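Beta-fructofuranosidase (Bifidobacterium adolescentis, PDB 6NOB) probably hydrolyses terminal beta-D-fructofuranoside units of substrates such as sucrose. Local coordinates at residues R285-T290 against R357-V362; P516-Y521 against V585-N590. All blocks are in the same frame, centred on the assembly; numbering follows the deposited sequence.

Contact 1: residues R285-T290 against R357-V362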
loop_
_atom_site.group_PDB
_atom_site.type_symbol
_atom_site.label_atom_id
_atom_site.label_comp_id
_atom_site.label_asym_id
_atom_site.label_seq_id
_atom_site.Cartn_x
_atom_site.Cartn_y
_atom_site.Cartn_z
ATOM N N ARG A 285 2.170 26.192 11.590
ATOM C CA ARG A 285 3.082 25.057 11.584
ATOM C C ARG A 285 2.417 23.857 10.927
ATOM O O ARG A 285 1.210 23.645 11.074
ATOM C CB ARG A 285 3.528 24.692 13.009
ATOM C CG ARG A 285 4.214 25.828 13.760
ATOM C CD ARG A 285 4.677 25.387 15.146
ATOM N NE ARG A 285 5.886 24.569 15.089
ATOM C CZ ARG A 285 7.120 25.062 15.035
ATOM N NH1 ARG A 285 7.314 26.373 15.029
ATOM N NH2 ARG A 285 8.161 24.243 14.983
ATOM N N ALA A 286 3.210 23.083 10.190
ATOM C CA ALA A 286 2.780 21.794 9.672
ATOM C C ALA A 286 3.146 20.702 10.667
ATOM O O ALA A 286 4.121 20.821 11.410
ATOM C CB ALA A 286 3.422 21.507 8.315
ATOM N N TYR A 287 2.359 19.630 10.674
ATOM C CA TYR A 287 2.495 18.587 11.678
ATOM C C TYR A 287 2.799 17.244 11.028
ATOM O O TYR A 287 2.234 16.902 9.985
ATOM C CB TYR A 287 1.234 18.506 12.544
ATOM C CG TYR A 287 1.167 19.647 13.530
ATOM C CD1 TYR A 287 0.668 20.888 13.150
ATOM C CD2 TYR A 287 1.642 19.497 14.829
ATOM C CE1 TYR A 287 0.621 21.944 14.044
ATOM C CE2 TYR A 287 1.599 20.545 15.731
ATOM C CZ TYR A 287 1.089 21.766 15.332
ATOM O OH TYR A 287 1.044 22.814 16.224
ATOM N N MET A 288 3.701 16.493 11.662
ATOM C CA MET A 288 4.205 15.225 11.150
ATOM C C MET A 288 4.053 14.166 12.233
ATOM O O MET A 288 4.536 14.351 13.357
ATOM C CB MET A 288 5.676 15.356 10.725
ATOM C CG MET A 288 6.391 14.036 10.429
ATOM S SD MET A 288 8.200 14.176 10.427
ATOM C CE MET A 288 8.491 15.291 9.054
ATOM N N VAL A 289 3.381 13.068 11.904
ATOM C CA VAL A 289 3.326 11.904 12.781
ATOM C C VAL A 289 4.335 10.882 12.284
ATOM O O VAL A 289 4.543 10.728 11.073
ATOM C CB VAL A 289 1.910 11.296 12.851
ATOM C CG1 VAL A 289 0.962 12.244 13.559
ATOM C CG2 VAL A 289 1.396 10.962 11.462
ATOM N N THR A 290 4.982 10.198 13.220
ATOM C CA THR A 290 5.902 9.119 12.908
ATOM C C THR A 290 5.545 7.917 13.770
ATOM O O THR A 290 4.967 8.053 14.851
ATOM C CB THR A 290 7.367 9.532 13.133
ATOM O OG1 THR A 290 7.461 10.367 14.295
ATOM C CG2 THR A 290 7.891 10.303 11.934
ATOM N N ARG A 357 10.220 20.291 15.389
ATOM C CA ARG A 357 10.137 20.335 16.842
ATOM C C ARG A 357 9.356 19.133 17.357
ATOM O O ARG A 357 8.244 18.867 16.894
ATOM C CB ARG A 357 9.464 21.637 17.275
ATOM C CG ARG A 357 9.421 21.886 18.767
ATOM C CD ARG A 357 8.775 23.236 19.046
ATOM N NE ARG A 357 7.350 23.234 18.725
ATOM C CZ ARG A 357 6.615 24.331 18.566
ATOM N NH1 ARG A 357 7.174 25.528 18.690
ATOM N NH2 ARG A 357 5.323 24.233 18.281
ATOM N N TYR A 358 9.938 18.410 18.312
ATOM C CA TYR A 358 9.256 17.259 18.890
ATOM C C TYR A 358 8.128 17.727 19.802
ATOM O O TYR A 358 8.344 18.529 20.715
ATOM C CB TYR A 358 10.243 16.384 19.664
ATOM C CG TYR A 358 9.615 15.157 20.293
ATOM C CD1 TYR A 358 8.617 14.451 19.635
ATOM C CD2 TYR A 358 10.022 14.704 21.544
ATOM C CE1 TYR A 358 8.037 13.333 20.203
ATOM C CE2 TYR A 358 9.448 13.585 22.121
ATOM C CZ TYR A 358 8.454 12.904 21.445
ATOM O OH TYR A 358 7.873 11.791 22.006
ATOM N N GLU A 359 6.920 17.225 19.551
ATOM C CA GLU A 359 5.732 17.642 20.283
ATOM C C GLU A 359 5.227 16.591 21.263
ATOM O O GLU A 359 4.190 16.808 21.900
ATOM C CB GLU A 359 4.612 18.005 19.300
ATOM C CG GLU A 359 4.971 19.103 18.308
ATOM C CD GLU A 359 4.622 20.488 18.819
ATOM O OE1 GLU A 359 5.069 21.482 18.211
ATOM O OE2 GLU A 359 3.898 20.585 19.833
ATOM N N GLY A 360 5.920 15.465 21.406
ATOM C CA GLY A 360 5.458 14.393 22.253
ATOM C C GLY A 360 4.596 13.410 21.487
ATOM O O GLY A 360 4.275 13.614 20.311
ATOM N N PRO A 361 4.215 12.309 22.137
ATOM C CA PRO A 361 3.319 11.337 21.489
ATOM C C PRO A 361 1.890 11.855 21.455
ATOM O O PRO A 361 1.265 12.062 22.499
ATOM C CB PRO A 361 3.448 10.094 22.377
ATOM C CG PRO A 361 3.804 10.639 23.722
ATOM C CD PRO A 361 4.673 11.847 23.459
ATOM N N VAL A 362 1.370 12.069 20.244
ATOM C CA VAL A 362 -0.024 12.479 20.107
ATOM C C VAL A 362 -0.954 11.321 20.449
ATOM O O VAL A 362 -2.102 11.536 20.859
ATOM C CB VAL A 362 -0.286 13.021 18.686
ATOM C CG1 VAL A 362 -0.219 11.902 17.660
ATOM C CG2 VAL A 362 -1.627 13.737 18.616
HETATM O O HOH W 1 1.795 22.688 18.574
#
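In one blade of the five-bladed beta-propeller known from family 32, R285 and Y287 reach R357 and E359 past the intervening strand 337-347; the axes of 285-290 and 357-361 therefore stay 9.0 Å apart and no hydrogen bond joins the two segments directly. The guanidinium groups of R285 and R357 stack, centres 3.6 Å apart and planes at 15°, with R285 NE 3.3 Å from R357 NH2. The R357 chain starts with CG anti to its backbone N (chi1 -175°) and bends at chi3, which brings its group side-on to E359: NE and NH2 both donate to OE1, at 2.9 and 2.8 Å, with OE1 in the guanidinium plane. S345 of the middle strand hydrogen-bonds both E359 OE1 and R285 NE. A water joins Y287 OH to E359 OE2; the hydroxyl also hydrogen-bonds D282 N. Farther along, V289 CG1 meets V362 CG1 at 4.3 Å, two branched apolar chains suited to a buried spot. A leucine in place of R285 would probably leave R357 without its flat stacking partner and S345 without a donor. The like-charged pair is likely tolerable because flat groups suit stacking and the E359 carboxylate offsets charge beside it.

Contact 2: residues P516-Y521 against V585-N590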
loop_
_atom_site.group_PDB
_atom_site.type_symbol
_atom_site.label_atom_id
_atom_site.label_comp_id
_atom_site.label_asym_id
_atom_site.label_seq_id
_atom_site.Cartn_x
_atom_site.Cartn_y
_atom_site.Cartn_z
ATOM N N PRO A 516 -18.500 -13.101 -15.732
ATOM C CA PRO A 516 -17.528 -13.269 -16.823
ATOM C C PRO A 516 -16.138 -12.841 -16.376
ATOM O O PRO A 516 -15.963 -11.770 -15.792
ATOM C CB PRO A 516 -18.070 -12.357 -17.933
ATOM C CG PRO A 516 -19.487 -12.047 -17.540
ATOM C CD PRO A 516 -19.513 -12.081 -16.046
ATOM N N GLY A 517 -15.151 -13.691 -16.652
ATOM C CA GLY A 517 -13.787 -13.412 -16.250
ATOM C C GLY A 517 -13.549 -13.387 -14.758
ATOM O O GLY A 517 -12.478 -12.951 -14.325
ATOM N N ASN A 518 -14.522 -13.841 -13.961
ATOM C CA ASN A 518 -14.426 -13.869 -12.499
ATOM C C ASN A 518 -14.087 -12.494 -11.926
ATOM O O ASN A 518 -13.320 -12.371 -10.969
ATOM C CB ASN A 518 -13.420 -14.918 -12.024
ATOM C CG ASN A 518 -13.813 -15.531 -10.694
ATOM O OD1 ASN A 518 -14.723 -15.040 -10.024
ATOM N ND2 ASN A 518 -13.137 -16.610 -10.308
ATOM N N ALA A 519 -14.669 -11.451 -12.513
ATOM C CA ALA A 519 -14.518 -10.087 -12.019
ATOM C C ALA A 519 -15.878 -9.416 -12.092
ATOM O O ALA A 519 -16.408 -9.215 -13.188
ATOM C CB ALA A 519 -13.482 -9.308 -12.835
ATOM N N TYR A 520 -16.443 -9.073 -10.936
ATOM C CA TYR A 520 -17.808 -8.567 -10.897
ATOM C C TYR A 520 -17.987 -7.611 -9.727
ATOM O O TYR A 520 -17.155 -7.527 -8.821
ATOM C CB TYR A 520 -18.823 -9.713 -10.795
ATOM C CG TYR A 520 -18.744 -10.494 -9.499
ATOM C CD1 TYR A 520 -17.878 -11.573 -9.368
ATOM C CD2 TYR A 520 -19.537 -10.155 -8.408
ATOM C CE1 TYR A 520 -17.804 -12.295 -8.189
ATOM C CE2 TYR A 520 -19.467 -10.866 -7.225
ATOM C CZ TYR A 520 -18.601 -11.936 -7.122
ATOM O OH TYR A 520 -18.529 -12.650 -5.946
ATOM N N TYR A 521 -19.111 -6.902 -9.759
ATOM C CA TYR A 521 -19.579 -6.062 -8.668
ATOM C C TYR A 521 -20.980 -6.520 -8.290
ATOM O O TYR A 521 -21.769 -6.900 -9.161
ATOM C CB TYR A 521 -19.578 -4.581 -9.083
ATOM C CG TYR A 521 -20.505 -3.687 -8.287
ATOM C CD1 TYR A 521 -21.822 -3.486 -8.682
ATOM C CD2 TYR A 521 -20.055 -3.031 -7.150
ATOM C CE1 TYR A 521 -22.669 -2.669 -7.957
ATOM C CE2 TYR A 521 -20.892 -2.209 -6.424
ATOM C CZ TYR A 521 -22.198 -2.033 -6.830
ATOM O OH TYR A 521 -23.036 -1.218 -6.104
ATOM N N VAL A 585 -20.115 -5.760 -2.920
ATOM C CA VAL A 585 -18.992 -6.667 -3.133
ATOM C C VAL A 585 -18.266 -6.290 -4.417
ATOM O O VAL A 585 -18.893 -6.158 -5.474
ATOM C CB VAL A 585 -19.452 -8.136 -3.202
ATOM C CG1 VAL A 585 -18.257 -9.057 -3.384
ATOM C CG2 VAL A 585 -20.238 -8.507 -1.955
ATOM N N PHE A 586 -16.948 -6.125 -4.321
ATOM C CA PHE A 586 -16.057 -6.047 -5.475
ATOM C C PHE A 586 -15.150 -7.272 -5.431
ATOM O O PHE A 586 -14.319 -7.395 -4.525
ATOM C CB PHE A 586 -15.209 -4.774 -5.462
ATOM C CG PHE A 586 -15.988 -3.495 -5.616
ATOM C CD1 PHE A 586 -16.641 -2.926 -4.535
ATOM C CD2 PHE A 586 -16.027 -2.838 -6.835
ATOM C CE1 PHE A 586 -17.340 -1.740 -4.671
ATOM C CE2 PHE A 586 -16.726 -1.651 -6.979
ATOM C CZ PHE A 586 -17.384 -1.102 -5.894
ATOM N N PHE A 587 -15.301 -8.175 -6.397
ATOM C CA PHE A 587 -14.377 -9.293 -6.550
ATOM C C PHE A 587 -13.667 -9.170 -7.888
ATOM O O PHE A 587 -14.316 -9.151 -8.940
ATOM C CB PHE A 587 -15.078 -10.647 -6.453
ATOM C CG PHE A 587 -14.125 -11.802 -6.514
ATOM C CD1 PHE A 587 -13.352 -12.131 -5.413
ATOM C CD2 PHE A 587 -13.966 -12.532 -7.682
ATOM C CE1 PHE A 587 -12.455 -13.182 -5.464
ATOM C CE2 PHE A 587 -13.070 -13.584 -7.740
ATOM C CZ PHE A 587 -12.313 -13.908 -6.629
ATOM N N ASP A 588 -12.334 -9.113 -7.847
ATOM C CA ASP A 588 -11.512 -8.823 -9.018
ATOM C C ASP A 588 -10.495 -9.957 -9.200
ATOM O O ASP A 588 -9.307 -9.799 -8.910
ATOM C CB ASP A 588 -10.831 -7.460 -8.870
ATOM C CG ASP A 588 -10.037 -7.060 -10.098
ATOM O OD1 ASP A 588 -10.288 -7.620 -11.187
ATOM O OD2 ASP A 588 -9.163 -6.178 -9.969
ATOM N N ARG A 589 -10.987 -11.108 -9.667
ATOM C CA ARG A 589 -10.175 -12.264 -10.043
ATOM C C ARG A 589 -9.466 -12.920 -8.860
ATOM O O ARG A 589 -9.634 -14.123 -8.629
ATOM C CB ARG A 589 -9.159 -11.869 -11.121
ATOM C CG ARG A 589 -9.793 -11.614 -12.483
ATOM C CD ARG A 589 -8.936 -10.695 -13.337
ATOM N NE ARG A 589 -7.668 -11.315 -13.707
ATOM C CZ ARG A 589 -7.497 -12.085 -14.777
ATOM N NH1 ARG A 589 -8.517 -12.333 -15.588
ATOM N NH2 ARG A 589 -6.306 -12.606 -15.038
ATOM N N ASN A 590 -8.664 -12.159 -8.106
ATOM C CA ASN A 590 -7.921 -12.759 -7.003
ATOM C C ASN A 590 -7.939 -11.904 -5.739
ATOM O O ASN A 590 -7.034 -12.032 -4.907
ATOM C CB ASN A 590 -6.468 -13.047 -7.410
ATOM C CG ASN A 590 -5.688 -11.787 -7.748
ATOM O OD1 ASN A 590 -6.227 -10.678 -7.738
ATOM N ND2 ASN A 590 -4.404 -11.953 -8.048
HETATM O O HOH W 2 -11.170 -11.232 -15.690
#
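Y520 and F587 form the hydrogen-bonded antiparallel pair at the centre of this contact, which joins neighbouring strands of the C-terminal beta-sandwich. Y520 N donates to F587 O (2.9 Å) and F587 N to Y520 O (3.1 Å), while R589 N binds N518 O at 3.0 Å. The non-hydrogen-bonded pairs A519-D588 and Y521-F586 flank the central pair.

Aromatic contacts line both faces of the sheet. On the one bearing Y521 and F586, the edge of Y521 meets the F586 face, with Y521 CD2 3.5 Å from F586 CZ. On the other, F587 CB makes an off-centre CH-pi contact with the Y520 ring, 3.6 Å from Y520 CE1; Y520 adopts chi1 66°, CG lying between N and the carbonyl carbon, which sets the ring against F587 CB, the two rings meeting obliquely.

Polar groups work at the end: N518 OD1 touches F587 CE2, its ND2 goes to A610, R589 NE binds R117 O, and a water spans G517 O (2.6 Å) and R589 NH1 (2.9 Å). G517 suits its positive phi. D588 accepts from A120 and H121. Buried rings thus pack along the strands, the tyrosine hydroxyls met by L536 and E584, whereas charge gathers at the turn, tying the sandwich to the chain around 117-121.

Contact 1 and contact 2 lie on opposite sides of the centre of the chain, with centres 42 Å apart and nearest atoms about 28 Å apart, so neither touches the other. Along the sequence they follow in series: 285-290 with 357-362 closes before 516-521 with 585-590 begins. The first spans next-but-one strands of a propeller blade, through side chains and a water; the second joins adjacent strands of the sandwich, through backbone hydrogen bonds and aromatic side chains. In family 32 enzymes the active site lies in the central funnel of the propeller, and its acidic catalytic residues probably belong to neither contact. A bound di(hydroxyethyl)ether lies about 5 Å from the Y287 side chain, which is no evidence of a substrate site.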